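Probable tRNA pseudouridine synthase D (Methanosarcina mazei, PDB 1Z2Z) probably converts uridine 13 of transfer RNAs to pseudouridine, as a member of the TruD family of pseudouridine synthases. Local coordinates at residues A[3-6]-A[7-10]; A[216-219]-A[220-224]; A[303-306]-A[307-311]. All coordinates share one frame; numbering follows the deposited sequence.

Contact 1: residues A[3-6]-A[7-10]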
loop_
_atom_site.group_PDB
_atom_site.type_symbol
_atom_site.label_atom_id
_atom_site.label_comp_id
_atom_site.label_asym_id
_atom_site.label_seq_id
_atom_site.Cartn_x
_atom_site.Cartn_y
_atom_site.Cartn_z
ATOM N N VAL A 3 17.999 5.259 -8.101
ATOM C CA VAL A 3 16.598 4.885 -7.862
ATOM C C VAL A 3 15.756 5.040 -9.131
ATOM O O VAL A 3 15.839 6.056 -9.833
ATOM C CB VAL A 3 15.955 5.749 -6.740
ATOM C CG1 VAL A 3 14.441 5.532 -6.698
ATOM C CG2 VAL A 3 16.568 5.394 -5.398
ATOM N N PRO A 4 14.911 4.036 -9.425
ATOM C CA PRO A 4 14.072 4.089 -10.619
ATOM C C PRO A 4 13.193 5.312 -10.690
ATOM O O PRO A 4 12.651 5.775 -9.681
ATOM C CB PRO A 4 13.274 2.792 -10.546
ATOM C CG PRO A 4 13.223 2.497 -9.099
ATOM C CD PRO A 4 14.601 2.841 -8.623
ATOM N N GLU A 5 13.077 5.843 -11.898
ATOM C CA GLU A 5 12.251 7.008 -12.142
ATOM C C GLU A 5 10.839 6.752 -11.642
ATOM O O GLU A 5 10.193 7.647 -11.105
ATOM C CB GLU A 5 12.215 7.310 -13.638
ATOM C CG GLU A 5 13.364 8.163 -14.117
ATOM C CD GLU A 5 13.326 9.551 -13.521
ATOM O OE1 GLU A 5 14.074 9.810 -12.551
ATOM O OE2 GLU A 5 12.533 10.376 -14.023
ATOM N N ILE A 6 10.368 5.523 -11.817
ATOM C CA ILE A 6 9.025 5.166 -11.396
ATOM C C ILE A 6 8.754 5.562 -9.958
ATOM O O ILE A 6 7.702 6.122 -9.653
ATOM C CB ILE A 6 8.762 3.652 -11.611
ATOM C CG1 ILE A 6 8.578 3.397 -13.098
ATOM C CG2 ILE A 6 7.504 3.203 -10.884
ATOM C CD1 ILE A 6 7.660 4.413 -13.760
ATOM N N GLU A 7 9.713 5.289 -9.086
ATOM C CA GLU A 7 9.583 5.627 -7.679
ATOM C C GLU A 7 9.864 7.119 -7.392
ATOM O O GLU A 7 9.356 7.674 -6.421
ATOM C CB GLU A 7 10.499 4.720 -6.836
ATOM C CG GLU A 7 9.967 3.292 -6.648
ATOM C CD GLU A 7 10.933 2.382 -5.896
ATOM O OE1 GLU A 7 10.519 1.278 -5.470
ATOM O OE2 GLU A 7 12.111 2.767 -5.739
ATOM N N LYS A 8 10.652 7.778 -8.231
ATOM C CA LYS A 8 10.929 9.189 -7.992
ATOM C C LYS A 8 9.723 10.015 -8.415
ATOM O O LYS A 8 9.519 11.124 -7.922
ATOM C CB LYS A 8 12.177 9.636 -8.766
ATOM C CG LYS A 8 13.434 8.847 -8.411
ATOM C CD LYS A 8 14.536 8.974 -9.473
ATOM C CE LYS A 8 15.613 9.978 -9.079
ATOM N NZ LYS A 8 16.717 10.034 -10.081
ATOM N N GLN A 9 8.913 9.465 -9.314
ATOM C CA GLN A 9 7.727 10.160 -9.815
ATOM C C GLN A 9 6.579 10.152 -8.818
ATOM O O GLN A 9 5.499 10.691 -9.088
ATOM C CB GLN A 9 7.262 9.533 -11.119
ATOM C CG GLN A 9 8.247 9.688 -12.245
ATOM C CD GLN A 9 7.945 8.748 -13.390
ATOM O OE1 GLN A 9 8.557 8.830 -14.459
ATOM N NE2 GLN A 9 6.999 7.836 -13.172
ATOM N N ILE A 10 6.819 9.519 -7.676
ATOM C CA ILE A 10 5.835 9.458 -6.613
ATOM C C ILE A 10 6.470 9.816 -5.273
ATOM O O ILE A 10 6.123 9.236 -4.246
ATOM C CB ILE A 10 5.183 8.070 -6.494
ATOM C CG1 ILE A 10 6.250 7.008 -6.265
ATOM C CG2 ILE A 10 4.353 7.774 -7.742
ATOM C CD1 ILE A 10 5.693 5.608 -6.177
#

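Contact 2: residues A[216-219]-A[220-224]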
loop_
_atom_site.group_PDB
_atom_site.type_symbol
_atom_site.label_atom_id
_atom_site.label_comp_id
_atom_site.label_asym_id
_atom_site.label_seq_id
_atom_site.Cartn_x
_atom_site.Cartn_y
_atom_site.Cartn_z
ATOM N N ALA A 216 -6.271 3.209 -26.686
ATOM C CA ALA A 216 -7.611 3.765 -26.595
ATOM C C ALA A 216 -7.530 5.116 -25.884
ATOM O O ALA A 216 -8.147 6.087 -26.318
ATOM C CB ALA A 216 -8.516 2.823 -25.827
ATOM N N ARG A 217 -6.762 5.157 -24.793
ATOM C CA ARG A 217 -6.561 6.370 -23.996
ATOM C C ARG A 217 -5.741 7.369 -24.787
ATOM O O ARG A 217 -6.040 8.560 -24.812
ATOM C CB ARG A 217 -5.824 6.046 -22.691
ATOM C CG ARG A 217 -6.601 5.165 -21.723
ATOM C CD ARG A 217 -5.771 4.852 -20.491
ATOM N NE ARG A 217 -6.408 3.859 -19.627
ATOM C CZ ARG A 217 -7.418 4.111 -18.800
ATOM N NH1 ARG A 217 -7.919 5.336 -18.710
ATOM N NH2 ARG A 217 -7.931 3.135 -18.062
ATOM N N GLN A 218 -4.693 6.870 -25.424
ATOM C CA GLN A 218 -3.822 7.700 -26.237
ATOM C C GLN A 218 -4.641 8.422 -27.298
ATOM O O GLN A 218 -4.355 9.566 -27.642
ATOM C CB GLN A 218 -2.776 6.827 -26.926
ATOM C CG GLN A 218 -1.347 7.223 -26.635
ATOM C CD GLN A 218 -1.101 8.684 -26.897
ATOM O OE1 GLN A 218 -1.646 9.254 -27.838
ATOM N NE2 GLN A 218 -0.269 9.299 -26.073
ATOM N N PHE A 219 -5.663 7.746 -27.814
ATOM C CA PHE A 219 -6.502 8.328 -28.847
ATOM C C PHE A 219 -7.197 9.586 -28.377
ATOM O O PHE A 219 -6.955 10.671 -28.902
ATOM C CB PHE A 219 -7.562 7.334 -29.314
ATOM C CG PHE A 219 -8.426 7.861 -30.428
ATOM C CD1 PHE A 219 -7.985 7.833 -31.741
ATOM C CD2 PHE A 219 -9.678 8.406 -30.160
ATOM C CE1 PHE A 219 -8.769 8.355 -32.771
ATOM C CE2 PHE A 219 -10.466 8.929 -31.185
ATOM C CZ PHE A 219 -10.013 8.896 -32.487
ATOM N N VAL A 220 -8.070 9.448 -27.387
ATOM C CA VAL A 220 -8.806 10.599 -26.885
ATOM C C VAL A 220 -7.929 11.597 -26.145
ATOM O O VAL A 220 -8.376 12.693 -25.816
ATOM C CB VAL A 220 -9.959 10.164 -25.951
ATOM C CG1 VAL A 220 -10.864 9.197 -26.685
ATOM C CG2 VAL A 220 -9.410 9.542 -24.672
ATOM N N LYS A 221 -6.680 11.222 -25.892
ATOM C CA LYS A 221 -5.750 12.092 -25.180
ATOM C C LYS A 221 -5.221 13.209 -26.075
ATOM O O LYS A 221 -4.751 14.237 -25.590
ATOM C CB LYS A 221 -4.597 11.255 -24.628
ATOM C CG LYS A 221 -3.513 12.019 -23.904
ATOM C CD LYS A 221 -2.748 11.050 -23.022
ATOM C CE LYS A 221 -1.584 11.713 -22.328
ATOM N NZ LYS A 221 -0.583 12.148 -23.325
ATOM N N ASP A 222 -5.302 13.007 -27.384
ATOM C CA ASP A 222 -4.841 14.016 -28.333
ATOM C C ASP A 222 -5.948 14.467 -29.290
ATOM O O ASP A 222 -5.719 15.296 -30.168
ATOM C CB ASP A 222 -3.618 13.495 -29.116
ATOM C CG ASP A 222 -3.688 12.004 -29.408
ATOM O OD1 ASP A 222 -4.653 11.568 -30.059
ATOM O OD2 ASP A 222 -2.771 11.268 -28.992
ATOM N N THR A 223 -7.152 13.929 -29.096
ATOM C CA THR A 223 -8.302 14.271 -29.935
ATOM C C THR A 223 -9.480 14.692 -29.083
ATOM O O THR A 223 -10.372 15.403 -29.547
ATOM C CB THR A 223 -8.764 13.081 -30.782
ATOM O OG1 THR A 223 -8.971 11.953 -29.927
ATOM C CG2 THR A 223 -7.735 12.746 -31.842
ATOM N N LEU A 224 -9.481 14.235 -27.835
ATOM C CA LEU A 224 -10.549 14.545 -26.890
ATOM C C LEU A 224 -11.914 14.110 -27.416
ATOM O O LEU A 224 -12.945 14.620 -26.980
ATOM C CB LEU A 224 -10.567 16.048 -26.578
ATOM C CG LEU A 224 -9.328 16.646 -25.895
ATOM C CD1 LEU A 224 -9.515 18.135 -25.692
ATOM C CD2 LEU A 224 -9.095 15.957 -24.569
#

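Contact 3: residues A[303-306]-A[307-311]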
loop_
_atom_site.group_PDB
_atom_site.type_symbol
_atom_site.label_atom_id
_atom_site.label_comp_id
_atom_site.label_asym_id
_atom_site.label_seq_id
_atom_site.Cartn_x
_atom_site.Cartn_y
_atom_site.Cartn_z
ATOM N N PHE A 303 0.158 9.091 19.356
ATOM C CA PHE A 303 0.071 8.031 20.343
ATOM C C PHE A 303 -0.986 7.066 19.857
ATOM O O PHE A 303 -1.773 7.402 18.972
ATOM C CB PHE A 303 -0.351 8.608 21.696
ATOM C CG PHE A 303 0.435 9.811 22.102
ATOM C CD1 PHE A 303 1.692 9.671 22.686
ATOM C CD2 PHE A 303 -0.053 11.089 21.845
ATOM C CE1 PHE A 303 2.462 10.789 22.992
ATOM C CE2 PHE A 303 0.706 12.212 22.145
ATOM C CZ PHE A 303 1.968 12.065 22.724
ATOM N N ARG A 304 -1.008 5.873 20.440
ATOM C CA ARG A 304 -1.991 4.868 20.064
ATOM C C ARG A 304 -3.349 5.216 20.681
ATOM O O ARG A 304 -3.436 5.538 21.871
ATOM C CB ARG A 304 -1.524 3.486 20.528
ATOM C CG ARG A 304 -1.263 3.387 22.017
ATOM C CD ARG A 304 -0.651 2.041 22.415
ATOM N NE ARG A 304 0.708 1.839 21.897
ATOM C CZ ARG A 304 1.000 1.394 20.676
ATOM N NH1 ARG A 304 0.032 1.094 19.822
ATOM N NH2 ARG A 304 2.264 1.238 20.312
ATOM N N ASN A 305 -4.402 5.153 19.862
ATOM C CA ASN A 305 -5.763 5.470 20.302
ATOM C C ASN A 305 -6.398 4.442 21.249
ATOM O O ASN A 305 -7.567 4.072 21.093
ATOM C CB ASN A 305 -6.685 5.693 19.086
ATOM C CG ASN A 305 -6.724 4.501 18.136
ATOM O OD1 ASN A 305 -6.235 3.416 18.458
ATOM N ND2 ASN A 305 -7.322 4.699 16.956
ATOM N N GLU A 306 -5.625 3.997 22.236
ATOM C CA GLU A 306 -6.097 3.030 23.221
ATOM C C GLU A 306 -6.664 1.780 22.540
ATOM O O GLU A 306 -7.517 1.077 23.089
ATOM C CB GLU A 306 -7.157 3.683 24.119
ATOM C CG GLU A 306 -6.887 5.162 24.439
ATOM C CD GLU A 306 -5.501 5.417 25.028
ATOM O OE1 GLU A 306 -5.117 6.599 25.163
ATOM O OE2 GLU A 306 -4.796 4.441 25.363
ATOM N N VAL A 307 -6.182 1.520 21.330
ATOM C CA VAL A 307 -6.603 0.361 20.552
ATOM C C VAL A 307 -5.345 -0.242 19.921
ATOM O O VAL A 307 -5.413 -1.207 19.157
ATOM C CB VAL A 307 -7.616 0.763 19.448
ATOM C CG1 VAL A 307 -8.147 -0.474 18.740
ATOM C CG2 VAL A 307 -8.760 1.547 20.062
ATOM N N GLY A 308 -4.197 0.336 20.262
ATOM C CA GLY A 308 -2.931 -0.149 19.750
ATOM C C GLY A 308 -2.666 0.307 18.333
ATOM O O GLY A 308 -1.936 -0.348 17.588
ATOM N N LEU A 309 -3.258 1.439 17.967
ATOM C CA LEU A 309 -3.105 1.998 16.630
ATOM C C LEU A 309 -2.783 3.488 16.670
ATOM O O LEU A 309 -3.395 4.247 17.422
ATOM C CB LEU A 309 -4.392 1.789 15.830
ATOM C CG LEU A 309 -4.512 2.494 14.474
ATOM C CD1 LEU A 309 -3.474 1.948 13.495
ATOM C CD2 LEU A 309 -5.921 2.281 13.926
ATOM N N PRO A 310 -1.808 3.925 15.861
ATOM C CA PRO A 310 -1.443 5.344 15.833
ATOM C C PRO A 310 -2.464 6.176 15.051
ATOM O O PRO A 310 -2.682 5.943 13.861
ATOM C CB PRO A 310 -0.068 5.328 15.172
ATOM C CG PRO A 310 -0.163 4.158 14.238
ATOM C CD PRO A 310 -0.846 3.117 15.088
ATOM N N ASP A 311 -3.093 7.138 15.717
ATOM C CA ASP A 311 -4.084 7.980 15.057
ATOM C C ASP A 311 -3.655 9.438 14.987
ATOM O O ASP A 311 -3.114 9.984 15.948
ATOM C CB ASP A 311 -5.427 7.908 15.781
ATOM C CG ASP A 311 -5.361 8.482 17.180
ATOM O OD1 ASP A 311 -6.427 8.833 17.732
ATOM O OD2 ASP A 311 -4.240 8.571 17.731
#

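Contact 1: residues A[3-6]-A[7-10]
K8 CG packs beside the methyl CG1 of V3, 3.9 Å away, and the two side chains cross at a slant. K8 CG and CD run past the carbonyl oxygens of P4 and V3. V3 CG1 stands anti to the backbone N (chi1 169°), which turns it toward both K8 and E7. Beyond CG the lysine bends at chi3 and heads for E5. K8 NZ ends 3.6 Å from E5 OE1, a long salt bridge. Both residues are exposed.

The E7 chain runs out extended beyond CG, and OE2 comes to rest 3.5 Å from CG of the P4 ring. V3 CG1 also borders this oxygen. E7 is buried, and R427 pairs with its carboxylate in a salt bridge.

I6 and Q9 meet where the chain leaves the helix. The tip methyl I6 CD1 meets Q9 NE2 at 3.5 Å.

P4 is the N-cap residue of the short helix 5-8. Its carbonyl O accepts from K8 N at 3.2 Å, and weakly from E7 N. Q9 N bonds to E5 O at 2.9 Å and continues the helical pattern.

The two acidic residues therefore differ in setting. The E5-K8 pair is long and lies between exposed residues, so it is probably a loose electrostatic contact. R427 probably offsets the charge of buried E7, and their salt bridge ties this N-terminal turn to the C-terminal helix 423-430.

Contact 2: residues A[216-219]-A[220-224]
V220 opens the second segment and packs back against F219. Its methyl CG1 lies 3.8 Å from F219 CD2, at the edge of the ring and in its plane. The other methyl, CG2, faces the carbonyl oxygen of R217.

The backbone N of K221 makes two weak bonds, one to R217 O at 2.9 Å and one to Q218 O at 3.3 Å. K221 CB lies by R217 O, and NZ has a long, weak ion pair with E204.

At D222 the backbone N bonds to F219 O at 3.2 Å, with a fairly straight N-H...O angle of 161°. This is an i to i-3 bond, tighter than the usual helical spacing.

T223 gives the second grip on the same oxygen. Its hydroxyl OG1 donates to F219 O at 2.6 Å. The OG1 branch sits between the backbone N and the carbonyl carbon (chi1 52°), which swings it back over the turn. D222 N and T223 OG1 reach F219 O from opposite faces of the carbonyl plane. OG1 also lies over one face of the F219 ring, offset toward the rim, 3.6 Å from CE2.

L224 leaves the helical conformation with positive phi, while its N still bonds to V220 O at 2.8 Å.

The segment belongs to the C-terminal part of helix 213-223. A216 and F219 touch helix 226-232, which follows closely. R217, which is buried, forms salt bridges with E240 of helix 238-249 and with E209, and V220 packs on Y233.

Contact 3: residues A[303-306]-A[307-311]
N305 and L309 share the one backbone hydrogen bond that joins the two arms of this loop. N305 N donates to L309 O at 2.8 Å, with an N-H...O angle of 159°. The same oxygen also receives a CA-H...O contact from R304 CA at 3.1 Å. L309 O is thus approached by two neighbouring residues of the other arm. Within the first arm, E306 N bonds to R304 O and closes an inverse gamma turn centred on N305.

The side-chain contacts are mostly van der Waals. The amide of N305 folds back over the loop because its CG lies between the backbone N and the carbonyl carbon (chi1 57°). Its OD1 comes 3.2 Å from V307 CB, and L309 CB is also near. The carboxylate of D311 reaches N305 as well, with D311 OD1 3.4 Å from N305 CB. The amide and carboxylate planes are turned 60° apart.

R304 is positioned by a partner outside the loop: its NH2 bonds to G333 O. Within the loop, the guanidinium has G308 C at its edge, in plane, 3.2 Å from NH1. The arginine chain touches F336 and so links the loop to the region of strand 336-337. P310 also packs on F336. G308 takes a positive phi at the turn.

The two arms meet as a single beta bridge between R304 and P310, whose CA atoms are 4.3 Å apart. The arrangement is a surface loop that reverses through an inverse gamma turn at N305 and is closed by that one bridge. It follows strand 301-302, which pairs antiparallel with strand 336-337.

The three contacts follow one another along the chain, and none touches another. Contact 1 lies near the N-terminus, on helix 5-8. Contact 2 lies on helix 213-223, and contact 3 in the loop between strand 301-302 and helix 323-330. Centres are about 25 Å apart for contacts 1 and 2, and about 32 Å for contacts 1 and 3. Contacts 2 and 3 are the most distant pair, about 47 Å between centres. All three are local contacts within one stretch of chain, away from the predicted nucleophile D86. They sample three separate parts of the fold, and contact 3 lies across the chain's centre from both of the others.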